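Local coordinates for uncharacterized protein (Exiguobacterium sibiricum, PDB 3B77) that is of unknown function but carries a bacterial pleckstrin-homology domain joined to a helical region that probably mediates oligomerisation, at residues Lys29-Ile34 / Ser185-Tyr190; Asp87-Phe92 / His98-Val103; Glu133-Ser138 / Phe168-Gly173. All blocks are in the same frame, centred on the assembly; numbering follows the deposited sequence.

The contacts illustrate how one chain combines a compact domain with an extended helical arm. Contact 1 sets helix 184-191 on one sheet of the pleckstrin-homology domain, and contact 2 is a hairpin of the other; their centres are about 17 Å apart, touching where I34 CD1 packs 3.9 Å from V103 CG2. Contact 3 lies out along the helices, its centre about 31 Å from contact 1's and about 37 Å from contact 2's. Helix 108-146 connects the regions, passing F32, Y187 and the contact 2 hairpin before reaching contact 3; helix 156-178 runs back, and helix 184-191 then closes contact 1, enclosing the other two in sequence. Contacts 1 and 3 also touch a second subunit.

Contact 1: Lys29-Ile34 / Ser185-Tyr190; sequences KIYFLI and SFYEKY
Two tyrosines, Y31 and Y187, meet with rings almost parallel, their planes at 18°, yet slid so far apart that they barely overlap, the centroids being 5.7 Å from each other. The real touching is done nearer the backbones. Y187 CB lies 3.5 Å from Y31 CD2, and in the reverse direction Y31 CB comes to 3.7 Å from Y187 CG, so each ring root rests against the other's methylene. Both side chains carry CG beside the backbone N and anti to the carbonyl carbon (chi1 -77° in Y31), but this shared torsion starts from two differently oriented backbones, and the phenols diverge after the close start. The phenol of Y31 runs along the flank of the helix towards E188, whose carboxylate stands 78° from the ring plane; with Y31 OH and E188 OE1 4.1 Å apart, this is proximity without a bond. Y187 instead turns inward, and its buried hydroxyl is satisfied by Y68 OH. Replacing Y31 by an alanine would probably open a gap beside the Y187 methylene and leave the strand with little to press against helix 184-191. A local irregularity helps to present the tyrosine: Y31 and F32 both face F43 on the adjacent strand, which makes a classic beta bulge and lets two successive side chains start out towards the helix. The contact therefore fastens the C-terminal helix 184-191 across strand 30-35 and its sheet. Y187 is wedged between that sheet, where it meets F43, and helix 108-146, where it packs on A117, L118 and I121, while F32 reaches L114 one turn earlier on the same long helix.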
loop_
_atom_site.group_PDB
_atom_site.type_symbol
_atom_site.label_atom_id
_atom_site.label_comp_id
_atom_site.label_asym_id
_atom_site.label_seq_id
_atom_site.Cartn_x
_atom_site.Cartn_y
_atom_site.Cartn_z
ATOM N N LYS A 29 -3.645 -41.429 -43.466
ATOM C CA LYS A 29 -3.022 -42.570 -44.091
ATOM C C LYS A 29 -2.503 -43.539 -43.010
ATOM O O LYS A 29 -1.948 -43.111 -42.008
ATOM C CB LYS A 29 -1.919 -42.031 -45.010
ATOM C CG LYS A 29 -0.894 -43.039 -45.487
ATOM C CD LYS A 29 0.004 -42.468 -46.590
ATOM C CE LYS A 29 1.227 -43.346 -46.797
ATOM N NZ LYS A 29 0.846 -44.768 -46.795
ATOM N N ILE A 30 -2.711 -44.841 -43.207
ATOM C CA ILE A 30 -2.286 -45.866 -42.231
ATOM C C ILE A 30 -0.829 -46.201 -42.439
ATOM O O ILE A 30 -0.432 -46.510 -43.548
ATOM C CB ILE A 30 -3.056 -47.182 -42.367
ATOM C CG1 ILE A 30 -4.568 -46.966 -42.270
ATOM C CG2 ILE A 30 -2.630 -48.142 -41.288
ATOM C CD1 ILE A 30 -5.405 -48.218 -42.538
ATOM N N TYR A 31 -0.034 -46.127 -41.375
ATOM C CA TYR A 31 1.398 -46.433 -41.429
ATOM C C TYR A 31 1.768 -47.719 -40.713
ATOM O O TYR A 31 2.842 -48.254 -40.935
ATOM C CB TYR A 31 2.211 -45.284 -40.850
ATOM C CG TYR A 31 2.340 -44.108 -41.785
ATOM C CD1 TYR A 31 1.394 -43.105 -41.787
ATOM C CD2 TYR A 31 3.414 -44.007 -42.671
ATOM C CE1 TYR A 31 1.489 -42.030 -42.629
ATOM C CE2 TYR A 31 3.517 -42.929 -43.531
ATOM C CZ TYR A 31 2.544 -41.941 -43.493
ATOM O OH TYR A 31 2.598 -40.845 -44.314
ATOM N N PHE A 32 0.893 -48.238 -39.863
ATOM C CA PHE A 32 1.219 -49.448 -39.134
ATOM C C PHE A 32 -0.049 -50.028 -38.563
ATOM O O PHE A 32 -0.819 -49.320 -37.933
ATOM C CB PHE A 32 2.193 -49.124 -38.016
ATOM C CG PHE A 32 3.123 -50.258 -37.685
ATOM C CD1 PHE A 32 2.771 -51.238 -36.746
ATOM C CD2 PHE A 32 4.357 -50.358 -38.313
ATOM C CE1 PHE A 32 3.637 -52.288 -36.460
ATOM C CE2 PHE A 32 5.206 -51.382 -38.016
ATOM C CZ PHE A 32 4.849 -52.347 -37.089
ATOM N N LEU A 33 -0.282 -51.308 -38.807
ATOM C CA LEU A 33 -1.485 -51.967 -38.329
ATOM C C LEU A 33 -1.083 -53.287 -37.698
ATOM O O LEU A 33 -0.229 -54.012 -38.226
ATOM C CB LEU A 33 -2.488 -52.152 -39.466
ATOM C CG LEU A 33 -3.867 -52.779 -39.213
ATOM C CD1 LEU A 33 -4.689 -52.085 -38.163
ATOM C CD2 LEU A 33 -4.613 -52.754 -40.499
ATOM N N ILE A 34 -1.649 -53.540 -36.526
ATOM C CA ILE A 34 -1.447 -54.762 -35.781
ATOM C C ILE A 34 -2.843 -55.293 -35.546
ATOM O O ILE A 34 -3.713 -54.590 -35.005
ATOM C CB ILE A 34 -0.787 -54.514 -34.420
ATOM C CG1 ILE A 34 0.643 -53.991 -34.602
ATOM C CG2 ILE A 34 -0.817 -55.799 -33.578
ATOM C CD1 ILE A 34 1.290 -53.495 -33.332
ATOM N N SER A 185 5.704 -38.058 -41.240
ATOM C CA SER A 185 7.119 -38.085 -41.575
ATOM C C SER A 185 7.901 -38.888 -40.560
ATOM O O SER A 185 8.944 -39.452 -40.875
ATOM C CB SER A 185 7.680 -36.673 -41.687
ATOM O OG SER A 185 7.390 -35.908 -40.536
ATOM N N PHE A 186 7.387 -38.971 -39.344
ATOM C CA PHE A 186 8.030 -39.784 -38.328
ATOM C C PHE A 186 7.883 -41.293 -38.590
ATOM O O PHE A 186 8.807 -42.049 -38.340
ATOM C CB PHE A 186 7.510 -39.424 -36.939
ATOM C CG PHE A 186 7.931 -38.073 -36.489
ATOM C CD1 PHE A 186 7.319 -36.949 -36.978
ATOM C CD2 PHE A 186 8.957 -37.921 -35.596
ATOM C CE1 PHE A 186 7.725 -35.706 -36.568
ATOM C CE2 PHE A 186 9.353 -36.675 -35.192
ATOM C CZ PHE A 186 8.745 -35.577 -35.678
ATOM N N TYR A 187 6.724 -41.731 -39.062
ATOM C CA TYR A 187 6.550 -43.125 -39.450
ATOM C C TYR A 187 7.278 -43.380 -40.764
ATOM O O TYR A 187 7.878 -44.421 -40.962
ATOM C CB TYR A 187 5.083 -43.464 -39.617
ATOM C CG TYR A 187 4.302 -43.487 -38.335
ATOM C CD1 TYR A 187 4.490 -44.509 -37.421
ATOM C CD2 TYR A 187 3.370 -42.514 -38.041
ATOM C CE1 TYR A 187 3.798 -44.555 -36.238
ATOM C CE2 TYR A 187 2.650 -42.558 -36.852
ATOM C CZ TYR A 187 2.872 -43.582 -35.945
ATOM O OH TYR A 187 2.191 -43.653 -34.725
ATOM N N GLU A 188 7.220 -42.414 -41.666
ATOM C CA GLU A 188 7.898 -42.507 -42.956
ATOM C C GLU A 188 9.385 -42.742 -42.758
ATOM O O GLU A 188 9.975 -43.540 -43.460
ATOM C CB GLU A 188 7.671 -41.214 -43.747
ATOM C CG GLU A 188 7.444 -41.392 -45.244
ATOM C CD GLU A 188 6.440 -40.359 -45.814
ATOM O OE1 GLU A 188 6.247 -39.260 -45.215
ATOM O OE2 GLU A 188 5.822 -40.669 -46.855
ATOM N N LYS A 189 9.975 -42.058 -41.785
ATOM C CA LYS A 189 11.414 -42.126 -41.529
ATOM C C LYS A 189 11.891 -43.479 -41.012
ATOM O O LYS A 189 12.967 -43.941 -41.393
ATOM C CB LYS A 189 11.785 -41.046 -40.523
ATOM C CG LYS A 189 13.270 -40.870 -40.198
ATOM C CD LYS A 189 13.379 -39.869 -39.074
ATOM C CE LYS A 189 14.746 -39.321 -38.871
ATOM N NZ LYS A 189 14.939 -38.028 -39.578
ATOM N N TYR A 190 11.080 -44.106 -40.163
ATOM C CA TYR A 190 11.455 -45.358 -39.507
ATOM C C TYR A 190 10.807 -46.625 -40.051
ATOM O O TYR A 190 11.334 -47.708 -39.824
ATOM C CB TYR A 190 11.163 -45.291 -38.007
ATOM C CG TYR A 190 11.984 -44.267 -37.270
ATOM C CD1 TYR A 190 13.357 -44.458 -37.074
ATOM C CD2 TYR A 190 11.397 -43.114 -36.754
ATOM C CE1 TYR A 190 14.121 -43.529 -36.407
ATOM C CE2 TYR A 190 12.151 -42.181 -36.089
ATOM C CZ TYR A 190 13.521 -42.401 -35.911
ATOM O OH TYR A 190 14.298 -41.488 -35.242
#

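Contact 2: Asp87-Phe92 / His98-Val103; sequences DVEIKF and HYSIDV
F92 holds CG between its backbone N and carbonyl carbon (chi1 56°), the crowded position, and this lays its ring beneath Y99, whose CB sits over one face at 3.7 Å from the ring centroid in a CH-pi contact. The two aromatic rings are nearly parallel but slid apart, so the methylene, more than the phenol ring, does the covering. On the opposite face of the hairpin E89 CG and S100 OG both lie anti to the backbone N; E89 then continues extended until OE2 accepts a 2.7 Å hydrogen bond from S100 OG. That hydroxyl comes from above the carboxylate plane, 55° out of it. Between these faces runs a regular antiparallel pairing in which V88 with V103, I90 with I101 and F92 with Y99 are hydrogen-bonded pairs, and E89 with D102 and K91 with S100 are non-hydrogen-bonded ones. I101 N bonds to I90 O at 2.8 Å with a nearly straight N-H...O angle of 170°. Beside it I90 CG2 lies 3.8 Å from I101 CB, the two side chains pointing the same way. The side chains of V88, I90, F92 and V103 pack on V111, L114 and L118 of helix 108-146, while Y99 and I101 reach Y41 of the other sheet. One face of this hairpin thus helps to build the apolar interior of the pleckstrin-homology fold. The other is polar, its acids D87, E89 and D102 crowded toward one end and K91 and S100 toward the other: D87 OD2 and D102 OD1 approach to 3.3 Å although both are acceptors, and E79 from strand 73-79 touches E89. Such crowding of carboxylates would be expected to raise the proton affinity of at least one of them, or to favour a cation nearby.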
loop_
_atom_site.group_PDB
_atom_site.type_symbol
_atom_site.label_atom_id
_atom_site.label_comp_id
_atom_site.label_asym_id
_atom_site.label_seq_id
_atom_site.Cartn_x
_atom_site.Cartn_y
_atom_site.Cartn_z
ATOM N N ASP A 87 5.953 -63.876 -28.272
ATOM C CA ASP A 87 5.657 -62.478 -28.542
ATOM C C ASP A 87 6.680 -61.460 -28.030
ATOM O O ASP A 87 7.454 -61.718 -27.107
ATOM C CB ASP A 87 4.282 -62.142 -27.956
ATOM C CG ASP A 87 4.207 -62.352 -26.429
ATOM O OD1 ASP A 87 5.242 -62.598 -25.775
ATOM O OD2 ASP A 87 3.090 -62.259 -25.872
ATOM N N VAL A 88 6.674 -60.307 -28.690
ATOM C CA VAL A 88 7.394 -59.118 -28.247
ATOM C C VAL A 88 6.294 -58.148 -27.800
ATOM O O VAL A 88 5.215 -58.143 -28.365
ATOM C CB VAL A 88 8.278 -58.516 -29.376
ATOM C CG1 VAL A 88 9.338 -59.491 -29.785
ATOM C CG2 VAL A 88 7.458 -58.105 -30.599
ATOM N N GLU A 89 6.545 -57.350 -26.772
ATOM C CA GLU A 89 5.534 -56.438 -26.243
ATOM C C GLU A 89 5.985 -54.999 -26.393
ATOM O O GLU A 89 7.089 -54.652 -25.999
ATOM C CB GLU A 89 5.270 -56.750 -24.768
ATOM C CG GLU A 89 4.220 -55.856 -24.106
ATOM C CD GLU A 89 4.351 -55.765 -22.574
ATOM O OE1 GLU A 89 5.381 -55.267 -22.069
ATOM O OE2 GLU A 89 3.398 -56.150 -21.872
ATOM N N ILE A 90 5.121 -54.166 -26.975
ATOM C CA ILE A 90 5.350 -52.719 -27.094
ATOM C C ILE A 90 4.354 -52.024 -26.182
ATOM O O ILE A 90 3.187 -52.403 -26.102
ATOM C CB ILE A 90 5.219 -52.207 -28.546
ATOM C CG1 ILE A 90 5.654 -50.738 -28.642
ATOM C CG2 ILE A 90 3.815 -52.412 -29.064
ATOM C CD1 ILE A 90 5.806 -50.241 -30.067
ATOM N N LYS A 91 4.842 -51.037 -25.444
ATOM C CA LYS A 91 4.015 -50.287 -24.533
ATOM C C LYS A 91 4.163 -48.791 -24.758
ATOM O O LYS A 91 5.172 -48.317 -25.267
ATOM C CB LYS A 91 4.401 -50.569 -23.084
ATOM C CG LYS A 91 4.334 -52.013 -22.617
ATOM C CD LYS A 91 5.034 -52.180 -21.239
ATOM C CE LYS A 91 4.381 -51.316 -20.123
ATOM N NZ LYS A 91 5.066 -51.411 -18.777
ATOM N N PHE A 92 3.122 -48.068 -24.364
ATOM C CA PHE A 92 3.094 -46.610 -24.366
ATOM C C PHE A 92 1.823 -46.134 -23.698
ATOM O O PHE A 92 0.941 -46.924 -23.361
ATOM C CB PHE A 92 3.195 -46.018 -25.775
ATOM C CG PHE A 92 2.141 -46.502 -26.707
ATOM C CD1 PHE A 92 2.328 -47.663 -27.445
ATOM C CD2 PHE A 92 0.954 -45.796 -26.857
ATOM C CE1 PHE A 92 1.351 -48.101 -28.293
ATOM C CE2 PHE A 92 -0.023 -46.215 -27.705
ATOM C CZ PHE A 92 0.157 -47.366 -28.421
ATOM N N HIS A 98 -2.982 -46.450 -20.862
ATOM C CA HIS A 98 -1.922 -47.437 -21.012
ATOM C C HIS A 98 -2.192 -48.400 -22.156
ATOM O O HIS A 98 -3.282 -48.945 -22.262
ATOM C CB HIS A 98 -1.783 -48.233 -19.707
ATOM C CG HIS A 98 -1.232 -47.425 -18.577
ATOM N ND1 HIS A 98 -1.903 -46.341 -18.045
ATOM C CD2 HIS A 98 -0.065 -47.516 -17.896
ATOM C CE1 HIS A 98 -1.174 -45.801 -17.083
ATOM N NE2 HIS A 98 -0.052 -46.494 -16.973
ATOM N N TYR A 99 -1.195 -48.589 -23.012
ATOM C CA TYR A 99 -1.289 -49.528 -24.107
ATOM C C TYR A 99 -0.142 -50.478 -24.027
ATOM O O TYR A 99 0.997 -50.074 -23.922
ATOM C CB TYR A 99 -1.295 -48.829 -25.467
ATOM C CG TYR A 99 -2.687 -48.490 -25.907
ATOM C CD1 TYR A 99 -3.335 -47.352 -25.440
ATOM C CD2 TYR A 99 -3.385 -49.331 -26.752
ATOM C CE1 TYR A 99 -4.644 -47.049 -25.830
ATOM C CE2 TYR A 99 -4.697 -49.041 -27.144
ATOM C CZ TYR A 99 -5.321 -47.903 -26.681
ATOM O OH TYR A 99 -6.616 -47.645 -27.064
ATOM N N SER A 100 -0.476 -51.759 -24.041
ATOM C CA SER A 100 0.488 -52.822 -24.063
ATOM C C SER A 100 0.024 -53.746 -25.169
ATOM O O SER A 100 -1.060 -54.297 -25.083
ATOM C CB SER A 100 0.490 -53.544 -22.729
ATOM O OG SER A 100 1.279 -54.717 -22.818
ATOM N N ILE A 101 0.831 -53.902 -26.211
ATOM C CA ILE A 101 0.446 -54.716 -27.363
ATOM C C ILE A 101 1.458 -55.828 -27.588
ATOM O O ILE A 101 2.644 -55.554 -27.744
ATOM C CB ILE A 101 0.324 -53.846 -28.642
ATOM C CG1 ILE A 101 -0.601 -52.637 -28.386
ATOM C CG2 ILE A 101 -0.184 -54.684 -29.808
ATOM C CD1 ILE A 101 -0.605 -51.615 -29.504
ATOM N N ASP A 102 0.974 -57.074 -27.581
ATOM C CA ASP A 102 1.806 -58.272 -27.822
ATOM C C ASP A 102 1.786 -58.621 -29.297
ATOM O O ASP A 102 0.720 -58.674 -29.897
ATOM C CB ASP A 102 1.302 -59.464 -27.013
ATOM C CG ASP A 102 1.624 -59.340 -25.530
ATOM O OD1 ASP A 102 2.799 -59.062 -25.201
ATOM O OD2 ASP A 102 0.718 -59.538 -24.695
ATOM N N VAL A 103 2.961 -58.849 -29.874
ATOM C CA VAL A 103 3.095 -59.065 -31.302
ATOM C C VAL A 103 3.967 -60.292 -31.575
ATOM O O VAL A 103 4.955 -60.537 -30.874
ATOM C CB VAL A 103 3.710 -57.825 -32.004
ATOM C CG1 VAL A 103 3.752 -58.011 -33.497
ATOM C CG2 VAL A 103 2.929 -56.593 -31.674
#

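Contact 3: Glu133-Ser138 / Phe168-Gly173; sequences EFANSS and FDWLQG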
loop_
_atom_site.group_PDB
_atom_site.type_symbol
_atom_site.label_atom_id
_atom_site.label_comp_id
_atom_site.label_asym_id
_atom_site.label_seq_id
_atom_site.Cartn_x
_atom_site.Cartn_y
_atom_site.Cartn_z
ATOM N N GLU A 133 5.532 -23.156 -23.371
ATOM C CA GLU A 133 5.855 -22.466 -22.131
ATOM C C GLU A 133 6.678 -21.216 -22.374
ATOM O O GLU A 133 6.376 -20.155 -21.833
ATOM C CB GLU A 133 6.625 -23.390 -21.187
ATOM C CG GLU A 133 5.809 -24.610 -20.618
ATOM C CD GLU A 133 6.697 -25.635 -19.858
ATOM O OE1 GLU A 133 7.913 -25.356 -19.676
ATOM O OE2 GLU A 133 6.176 -26.726 -19.457
ATOM N N PHE A 134 7.733 -21.317 -23.162
ATOM C CA PHE A 134 8.532 -20.116 -23.472
ATOM C C PHE A 134 7.731 -19.100 -24.276
ATOM O O PHE A 134 7.955 -17.871 -24.167
ATOM C CB PHE A 134 9.797 -20.428 -24.306
ATOM C CG PHE A 134 10.771 -21.400 -23.664
ATOM C CD1 PHE A 134 11.018 -21.391 -22.301
ATOM C CD2 PHE A 134 11.480 -22.295 -24.448
ATOM C CE1 PHE A 134 11.922 -22.269 -21.744
ATOM C CE2 PHE A 134 12.384 -23.169 -23.890
ATOM C CZ PHE A 134 12.606 -23.153 -22.549
ATOM N N ALA A 135 6.868 -19.614 -25.154
ATOM C CA ALA A 135 6.024 -18.771 -26.006
ATOM C C ALA A 135 5.110 -17.893 -25.132
ATOM O O ALA A 135 5.002 -16.658 -25.368
ATOM C CB ALA A 135 5.212 -19.622 -26.985
ATOM N N ASN A 136 4.547 -18.501 -24.084
ATOM C CA ASN A 136 3.620 -17.789 -23.219
ATOM C C ASN A 136 4.346 -16.817 -22.330
ATOM O O ASN A 136 3.905 -15.665 -22.151
ATOM C CB ASN A 136 2.771 -18.748 -22.372
ATOM C CG ASN A 136 1.852 -19.661 -23.227
ATOM O OD1 ASN A 136 1.519 -19.346 -24.392
ATOM N ND2 ASN A 136 1.427 -20.812 -22.625
ATOM N N SER A 137 5.469 -17.272 -21.780
ATOM C CA SER A 137 6.298 -16.430 -20.935
ATOM C C SER A 137 6.811 -15.230 -21.673
ATOM O O SER A 137 6.922 -14.160 -21.074
ATOM C CB SER A 137 7.486 -17.223 -20.368
ATOM O OG SER A 137 7.033 -18.264 -19.519
ATOM N N SER A 138 7.174 -15.404 -22.948
ATOM C CA SER A 138 7.649 -14.265 -23.740
ATOM C C SER A 138 6.524 -13.258 -23.916
ATOM O O SER A 138 6.784 -12.038 -23.999
ATOM C CB SER A 138 8.216 -14.684 -25.128
ATOM O OG SER A 138 9.265 -15.646 -24.993
ATOM N N PHE A 168 -3.298 -12.278 -30.264
ATOM C CA PHE A 168 -4.021 -13.422 -30.774
ATOM C C PHE A 168 -3.187 -14.284 -31.688
ATOM O O PHE A 168 -3.106 -15.507 -31.492
ATOM C CB PHE A 168 -5.331 -13.016 -31.493
ATOM C CG PHE A 168 -6.224 -14.205 -31.813
ATOM C CD1 PHE A 168 -6.811 -14.921 -30.791
ATOM C CD2 PHE A 168 -6.422 -14.621 -33.113
ATOM C CE1 PHE A 168 -7.588 -16.038 -31.074
ATOM C CE2 PHE A 168 -7.185 -15.684 -33.406
ATOM C CZ PHE A 168 -7.770 -16.418 -32.397
ATOM N N ASP A 169 -2.572 -13.666 -32.685
ATOM C CA ASP A 169 -1.712 -14.395 -33.604
ATOM C C ASP A 169 -0.584 -15.167 -32.934
ATOM O O ASP A 169 -0.245 -16.253 -33.369
ATOM C CB ASP A 169 -1.087 -13.438 -34.634
ATOM C CG ASP A 169 -2.118 -12.912 -35.636
ATOM O OD1 ASP A 169 -3.181 -13.613 -35.779
ATOM O OD2 ASP A 169 -1.863 -11.841 -36.303
ATOM N N TRP A 170 0.061 -14.547 -31.969
ATOM C CA TRP A 170 1.124 -15.177 -31.252
ATOM C C TRP A 170 0.549 -16.387 -30.456
ATOM O O TRP A 170 1.034 -17.497 -30.569
ATOM C CB TRP A 170 1.744 -14.139 -30.313
ATOM C CG TRP A 170 2.843 -14.671 -29.460
ATOM C CD1 TRP A 170 2.700 -15.305 -28.289
ATOM C CD2 TRP A 170 4.248 -14.646 -29.741
ATOM N NE1 TRP A 170 3.917 -15.680 -27.796
ATOM C CE2 TRP A 170 4.896 -15.277 -28.654
ATOM C CE3 TRP A 170 5.018 -14.155 -30.795
ATOM C CZ2 TRP A 170 6.282 -15.467 -28.604
ATOM C CZ3 TRP A 170 6.402 -14.312 -30.739
ATOM C CH2 TRP A 170 7.018 -14.978 -29.661
ATOM N N LEU A 171 -0.523 -16.195 -29.712
ATOM C CA LEU A 171 -1.025 -17.309 -28.894
ATOM C C LEU A 171 -1.424 -18.458 -29.809
ATOM O O LEU A 171 -1.167 -19.634 -29.518
ATOM C CB LEU A 171 -2.219 -16.876 -28.026
ATOM C CG LEU A 171 -1.913 -15.934 -26.882
ATOM C CD1 LEU A 171 -3.152 -15.707 -25.953
ATOM C CD2 LEU A 171 -0.819 -16.570 -26.073
ATOM N N GLN A 172 -1.980 -18.075 -30.964
ATOM C CA GLN A 172 -2.530 -19.032 -31.883
ATOM C C GLN A 172 -1.465 -19.730 -32.691
ATOM O O GLN A 172 -1.470 -20.955 -32.817
ATOM C CB GLN A 172 -3.465 -18.320 -32.835
ATOM C CG GLN A 172 -4.133 -19.296 -33.755
ATOM C CD GLN A 172 -4.668 -18.632 -34.939
ATOM O OE1 GLN A 172 -3.949 -17.807 -35.556
ATOM N NE2 GLN A 172 -5.936 -18.987 -35.325
ATOM N N GLY A 173 -0.588 -18.940 -33.296
ATOM C CA GLY A 173 0.515 -19.479 -34.092
ATOM C C GLY A 173 1.268 -20.501 -33.278
ATOM O O GLY A 173 1.513 -21.578 -33.727
HETATM O O HOH W 1 0.043 -20.664 -26.711
#
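F134 O is gripped twice by S138, the serine whose CB also lies 4.1 Å from CZ2 of W170 on the facing helix. S138 N supplies the ordinary helical bond and S138 OG a second one of 2.7 Å, and the two arrive from opposite faces of the carbonyl plane. This fixes the rotation of the serine, whose OG is in addition hydrogen-bonded to S167 OG of the second subunit. The direct polar link between the helices is made by W170, whose NE1 donates to A135 O at 2.8 Å with an N-H...O angle of 156°. The acceptor lies close to the indole plane, off the N-H edge, though the bond is somewhat bent; the donor comes down on that oxygen from above the carbonyl plane, 49° out of it, and not along a lone pair. With CG anti to the backbone N (chi1 178°), the indole is directed toward the facing helix to reach this oxygen. A water joins the other flank of the contact, donating both to N136 OD1 at 3.0 Å and to L171 O at 3.2 Å. There the asparagine amide oxygen also faces L171 CD2, their side chains crossing at about a right angle. The small A135 and S138 probably let the indole come this close, and it also packs on L139. Other copies of the protein close over the pair: F168 of the second subunit packs on F134 and A135, and F134 of a third subunit on F168 and L171. The helices run antiparallel with local axes 10.2 Å apart, as the two arms of a long helical hairpin, and their packing against neighbouring subunits is consistent with the YvbH-like oligomerisation region to which both belong.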